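Local coordinates for protein second substrate binding domain of putative amino acid ABC transporter (Streptococcus pneumoniae, PDB 4OEN) that probably captures an amino acid outside the cell and delivers it to the membrane part of an ABC importer, at residues Lys38-Glu43 with Phe201-Ala206; Ala89-Gly94 with Ala155-Glu160. One frame throughout, in Å; residues are numbered along the deposited sequence.

Contact 1. Residues Lys38-Glu43 with Phe201-Ala206. With SO4 (sulfate ion), chain C.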
loop_
_atom_site.group_PDB
_atom_site.type_symbol
_atom_site.label_atom_id
_atom_site.label_comp_id
_atom_site.label_asym_id
_atom_site.label_seq_id
_atom_site.Cartn_x
_atom_site.Cartn_y
_atom_site.Cartn_z
ATOM N N LYS A 38 18.122 -11.851 -4.831
ATOM C CA LYS A 38 18.989 -12.187 -5.939
ATOM C C LYS A 38 20.143 -11.188 -6.062
ATOM O O LYS A 38 21.278 -11.570 -6.347
ATOM C CB LYS A 38 18.179 -12.248 -7.230
ATOM C CG LYS A 38 19.002 -12.651 -8.443
ATOM C CD LYS A 38 18.120 -12.877 -9.655
ATOM C CE LYS A 38 18.941 -13.338 -10.852
ATOM N NZ LYS A 38 18.084 -13.662 -12.025
ATOM N N ASP A 39 19.852 -9.910 -5.836
ATOM C CA ASP A 39 20.869 -8.861 -5.907
ATOM C C ASP A 39 21.932 -9.028 -4.823
ATOM O O ASP A 39 23.122 -8.787 -5.045
ATOM C CB ASP A 39 20.206 -7.486 -5.783
ATOM C CG ASP A 39 21.213 -6.348 -5.770
ATOM O OD1 ASP A 39 21.701 -5.995 -6.857
ATOM O OD2 ASP A 39 21.499 -5.789 -4.690
ATOM N N GLN A 40 21.480 -9.450 -3.648
ATOM C CA GLN A 40 22.313 -9.519 -2.456
ATOM C C GLN A 40 22.871 -10.911 -2.195
ATOM O O GLN A 40 23.649 -11.108 -1.266
ATOM C CB GLN A 40 21.499 -9.061 -1.248
ATOM C CG GLN A 40 21.175 -7.590 -1.295
ATOM C CD GLN A 40 22.406 -6.738 -1.130
ATOM O OE1 GLN A 40 23.078 -6.795 -0.100
ATOM N NE2 GLN A 40 22.720 -5.934 -2.147
ATOM N N GLY A 41 22.448 -11.871 -3.006
ATOM C CA GLY A 41 22.997 -13.213 -2.942
ATOM C C GLY A 41 22.588 -14.027 -1.734
ATOM O O GLY A 41 23.365 -14.858 -1.259
ATOM N N PHE A 42 21.383 -13.803 -1.227
ATOM C CA PHE A 42 20.848 -14.738 -0.242
ATOM C C PHE A 42 19.636 -15.480 -0.792
ATOM O O PHE A 42 19.049 -15.082 -1.797
ATOM C CB PHE A 42 20.534 -14.047 1.100
ATOM C CG PHE A 42 19.514 -12.933 1.038
ATOM C CD1 PHE A 42 18.158 -13.182 1.233
ATOM C CD2 PHE A 42 19.925 -11.615 0.871
ATOM C CE1 PHE A 42 17.233 -12.140 1.219
ATOM C CE2 PHE A 42 19.017 -10.575 0.854
ATOM C CZ PHE A 42 17.668 -10.828 1.020
ATOM N N GLU A 43 19.322 -16.606 -0.164
ATOM C CA GLU A 43 18.175 -17.417 -0.554
ATOM C C GLU A 43 17.005 -17.143 0.369
ATOM O O GLU A 43 17.191 -16.842 1.549
ATOM C CB GLU A 43 18.521 -18.908 -0.524
ATOM C CG GLU A 43 19.451 -19.359 -1.632
ATOM C CD GLU A 43 19.466 -20.867 -1.793
ATOM O OE1 GLU A 43 18.969 -21.570 -0.884
ATOM O OE2 GLU A 43 19.983 -21.352 -2.822
ATOM N N PHE A 201 18.675 -5.907 2.894
ATOM C CA PHE A 201 17.465 -5.399 2.267
ATOM C C PHE A 201 17.680 -3.958 1.843
ATOM O O PHE A 201 17.354 -3.576 0.718
ATOM C CB PHE A 201 16.250 -5.497 3.196
ATOM C CG PHE A 201 14.959 -5.037 2.551
ATOM C CD1 PHE A 201 14.081 -5.958 1.985
ATOM C CD2 PHE A 201 14.638 -3.694 2.487
ATOM C CE1 PHE A 201 12.897 -5.535 1.382
ATOM C CE2 PHE A 201 13.465 -3.257 1.887
ATOM C CZ PHE A 201 12.588 -4.187 1.332
ATOM N N ASN A 202 18.229 -3.152 2.743
ATOM C CA ASN A 202 18.440 -1.744 2.444
ATOM C C ASN A 202 19.432 -1.559 1.301
ATOM O O ASN A 202 19.250 -0.682 0.470
ATOM C CB ASN A 202 18.926 -0.998 3.680
ATOM C CG ASN A 202 17.841 -0.851 4.734
ATOM O OD1 ASN A 202 16.656 -1.001 4.445
ATOM N ND2 ASN A 202 18.246 -0.537 5.953
ATOM N N ASN A 203 20.488 -2.368 1.274
ATOM C CA ASN A 203 21.463 -2.275 0.188
ATOM C C ASN A 203 20.863 -2.725 -1.136
ATOM O O ASN A 203 21.115 -2.118 -2.181
ATOM C CB ASN A 203 22.704 -3.105 0.508
ATOM C CG ASN A 203 23.542 -2.482 1.596
ATOM O OD1 ASN A 203 23.414 -1.291 1.881
ATOM N ND2 ASN A 203 24.410 -3.272 2.204
ATOM N N GLY A 204 20.085 -3.804 -1.092
ATOM C CA GLY A 204 19.416 -4.315 -2.276
ATOM C C GLY A 204 18.434 -3.290 -2.818
ATOM O O GLY A 204 18.373 -3.050 -4.020
ATOM N N LEU A 205 17.680 -2.666 -1.918
ATOM C CA LEU A 205 16.723 -1.647 -2.317
ATOM C C LEU A 205 17.424 -0.481 -3.013
ATOM O O LEU A 205 16.980 -0.013 -4.073
ATOM C CB LEU A 205 15.933 -1.139 -1.102
ATOM C CG LEU A 205 14.901 -0.039 -1.380
ATOM C CD1 LEU A 205 13.802 -0.536 -2.299
ATOM C CD2 LEU A 205 14.304 0.469 -0.079
ATOM N N ALA A 206 18.526 -0.018 -2.430
ATOM C CA ALA A 206 19.282 1.084 -3.026
ATOM C C ALA A 206 19.798 0.705 -4.410
ATOM O O ALA A 206 19.745 1.508 -5.345
ATOM C CB ALA A 206 20.436 1.495 -2.121
HETATM S S SO4 C . 26.203 -4.255 -2.514
HETATM O O1 SO4 C . 25.952 -5.342 -3.458
HETATM O O2 SO4 C . 27.060 -3.253 -3.142
HETATM O O3 SO4 C . 24.943 -3.638 -2.118
HETATM O O4 SO4 C . 26.869 -4.789 -1.328
HETATM O O HOH W 1 25.114 -5.538 1.030
#

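Contact 2. Residues Ala89-Gly94 with Ala155-Glu160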
loop_
_atom_site.group_PDB
_atom_site.type_symbol
_atom_site.label_atom_id
_atom_site.label_comp_id
_atom_site.label_asym_id
_atom_site.label_seq_id
_atom_site.Cartn_x
_atom_site.Cartn_y
_atom_site.Cartn_z
ATOM N N ALA A 89 2.981 5.700 1.568
ATOM C CA ALA A 89 1.553 5.472 1.410
ATOM C C ALA A 89 0.806 6.785 1.550
ATOM O O ALA A 89 1.010 7.517 2.510
ATOM C CB ALA A 89 1.055 4.472 2.431
ATOM N N ASN A 90 -0.032 7.077 0.564
ATOM C CA ASN A 90 -0.823 8.297 0.561
ATOM C C ASN A 90 -2.299 7.987 0.566
ATOM O O ASN A 90 -2.710 6.911 0.145
ATOM C CB ASN A 90 -0.541 9.150 -0.683
ATOM C CG ASN A 90 0.905 9.581 -0.805
ATOM O OD1 ASN A 90 1.511 10.050 0.147
ATOM N ND2 ASN A 90 1.455 9.445 -2.001
ATOM N N THR A 91 -3.090 8.954 1.039
ATOM C CA THR A 91 -4.514 9.002 0.737
ATOM C C THR A 91 -4.664 9.947 -0.459
ATOM O O THR A 91 -3.911 10.903 -0.582
ATOM C CB THR A 91 -5.351 9.492 1.949
ATOM O OG1 THR A 91 -6.716 9.587 1.552
ATOM C CG2 THR A 91 -4.893 10.840 2.419
ATOM N N ILE A 92 -5.607 9.659 -1.346
ATOM C CA ILE A 92 -5.718 10.431 -2.585
ATOM C C ILE A 92 -7.162 10.483 -3.048
ATOM O O ILE A 92 -7.953 9.577 -2.788
ATOM C CB ILE A 92 -4.793 9.819 -3.683
ATOM C CG1 ILE A 92 -4.529 10.804 -4.815
ATOM C CG2 ILE A 92 -5.345 8.509 -4.221
ATOM C CD1 ILE A 92 -3.405 10.330 -5.735
ATOM N N LEU A 93 -7.516 11.579 -3.706
ATOM C CA LEU A 93 -8.853 11.727 -4.265
ATOM C C LEU A 93 -9.010 10.938 -5.572
ATOM O O LEU A 93 -8.117 10.943 -6.426
ATOM C CB LEU A 93 -9.158 13.212 -4.530
ATOM C CG LEU A 93 -10.642 13.528 -4.733
ATOM C CD1 LEU A 93 -11.362 13.640 -3.392
ATOM C CD2 LEU A 93 -10.819 14.800 -5.571
ATOM N N GLY A 94 -10.158 10.293 -5.743
ATOM C CA GLY A 94 -10.480 9.605 -6.992
ATOM C C GLY A 94 -11.762 10.159 -7.585
ATOM O O GLY A 94 -12.707 10.425 -6.845
ATOM N N ALA A 155 -16.903 12.238 -5.822
ATOM C CA ALA A 155 -15.508 11.854 -5.657
ATOM C C ALA A 155 -15.420 10.843 -4.540
ATOM O O ALA A 155 -16.386 10.675 -3.770
ATOM C CB ALA A 155 -14.634 13.065 -5.342
ATOM N N VAL A 156 -14.281 10.157 -4.478
ATOM C CA VAL A 156 -13.945 9.328 -3.328
ATOM C C VAL A 156 -12.576 9.724 -2.808
ATOM O O VAL A 156 -11.778 10.346 -3.517
ATOM C CB VAL A 156 -13.901 7.819 -3.664
ATOM C CG1 VAL A 156 -15.216 7.355 -4.259
ATOM C CG2 VAL A 156 -12.734 7.520 -4.629
ATOM N N MET A 157 -12.313 9.382 -1.560
ATOM C CA MET A 157 -10.968 9.458 -0.995
ATOM C C MET A 157 -10.562 8.036 -0.604
ATOM O O MET A 157 -11.308 7.381 0.113
ATOM C CB MET A 157 -10.938 10.385 0.224
ATOM C CG MET A 157 -9.569 10.932 0.572
ATOM S SD MET A 157 -9.186 12.387 -0.413
ATOM C CE MET A 157 -7.443 12.628 -0.043
ATOM N N ASP A 158 -9.402 7.567 -1.058
ATOM C CA ASP A 158 -8.996 6.177 -0.794
ATOM C C ASP A 158 -7.483 6.058 -0.734
ATOM O O ASP A 158 -6.761 7.008 -1.010
ATOM C CB ASP A 158 -9.552 5.256 -1.892
ATOM C CG ASP A 158 -9.778 3.803 -1.445
ATOM O OD1 ASP A 158 -9.346 3.349 -0.348
ATOM O OD2 ASP A 158 -10.408 3.081 -2.245
ATOM N N ASP A 159 -7.009 4.866 -0.397
ATOM C CA ASP A 159 -5.584 4.593 -0.391
ATOM C C ASP A 159 -5.036 4.688 -1.808
ATOM O O ASP A 159 -5.575 4.061 -2.736
ATOM C CB ASP A 159 -5.309 3.195 0.165
ATOM C CG ASP A 159 -5.664 3.078 1.623
ATOM O OD1 ASP A 159 -5.168 3.914 2.400
ATOM O OD2 ASP A 159 -6.431 2.158 1.990
ATOM N N GLU A 160 -3.951 5.437 -1.962
ATOM C CA GLU A 160 -3.366 5.624 -3.280
ATOM C C GLU A 160 -2.936 4.313 -3.977
ATOM O O GLU A 160 -3.251 4.128 -5.142
ATOM C CB GLU A 160 -2.183 6.599 -3.229
ATOM C CG GLU A 160 -1.445 6.651 -4.557
ATOM C CD GLU A 160 -0.475 7.799 -4.669
ATOM O OE1 GLU A 160 -0.635 8.822 -3.956
ATOM O OE2 GLU A 160 0.457 7.682 -5.505
HETATM O O HOH W 2 -2.415 4.439 1.345
#

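Contact 1. Residues Lys38-Glu43 with Phe201-Ala206
Two helices of the first lobe of this periplasmic-binding-protein type II fold meet here, where the C-terminal end of helix 28-40 lies against the middle of helix 195-210. Gln40 and Asp39 of the first helix face Asn203 and Gly204 of the second. The CA atoms of Gln40 and Gly204 are 6.0 Å apart. Gly204 allows this: with no side chain, it lets Gln40 bend over its backbone. CG of Gln40 lies 3.8 Å from CA of Gly204, and OD2 of Asp39 comes to 3.5 Å from CA of Gly204 as well. The bend at chi2 (-68°) turns the Gln40 amide along the second helix. Its OE1 rests 3.8 Å from CB of Asn203, and the two side chains cross at about a right angle, with their amide planes 61° apart.

The Gln40 amide is held at both ends. NE2 donates to OD2 of Asp39 at 2.8 Å, in the plane of the Gln40 amide, reaching OD2 on the anti side but 29° out of the carboxylate plane. It also donates to O3 of a sulfate ion, probably from the crystallisation liquor, at 3.2 Å. OE1 accepts from a water that also accepts from ND2 of Asn203, at 2.6 Å from each of these atoms. The same water donates to the sulfate.

Asp39 OD2 also accepts from ND2 of Asn207, and that amide reaches the sulfate too. Gly41 leaves helical geometry with positive phi, and the chain turns away from helix 28-40. Phe42 then turns inward to Leu197 and Met200 and meets Tyr5 of strand 5-8 edge-to-face, just before the chain enters strand 44-47. Phe201 packs on Leu32, Ile33 and Ile36 and stacks with Phe187 of strand 180-190.

Contact 2. Residues Ala89-Gly94 with Ala155-Glu160
Strands 87-96 and 155-159 pair antiparallel in the sheet of the second lobe of the type II fold, and Ile92 and Gly94 exchange backbone hydrogen bonds with Asp158 and Val156. Ile92 N gives to Asp158 O at 2.9 Å, and Asp158 N returns to Ile92 O. Gly94 N gives to Val156 O at 2.8 Å, and Val156 N returns to Gly94 O. Thr91-Asp159 and Leu93-Met157 are the non-hydrogen-bonded pairs; the backbone of Thr91 bonds to Thr180 on strand 180-190, and those of Ala155 and Met157 to Gly113 on strand 111-115. Past the last bridge, N of Glu160, the first residue of helix 160-168, still gives to Asn90 O at 2.9 Å. That carbonyl also accepts from a water, which donates to Asp159 OD1 as well.

Asn90 and Glu160 lie side by side and point the same way. Asn90 ND2 donates to Glu160 OE1 at 2.9 Å, meeting it from above the carboxylate plane. The other oxygen, OE2, forms a salt bridge with Lys164. CD1 of Ile92 sits 3.6 Å from Glu160 OE1.

Thr91 OG1 bonds to Ser120 OG, while Asp158 OD2 bonds to Tyr145 OH and OD1 takes a weak bond from Asp159 N. Ala155 CB touches CD1 of Leu93.

Strand 87-96 is one of those crossing between the lobes. Helix 119-126 covers the face bearing Met157; helix 141-150 covers the one bearing Val156 and Asp158.

In the fold
From the N terminus the chain builds much of the first lobe, including helix 28-40, before strand 87-96 carries it into the second. Contact 2 closes a loop of 60 residues when strand 155-159 returns beside strand 87-96. Strand 180-190 then leads back, and helix 195-210 reaches helix 28-40 to close contact 1, with 157 residues between its segments. Contact 2 therefore lies wholly within the wider loop; the two nest and do not cross. Their centres are 31 Å apart, on opposite sides of the chain's centre. Contact 1 joins early and late helices of one lobe, whereas contact 2 joins a connecting strand to a strand of the second lobe's sheet.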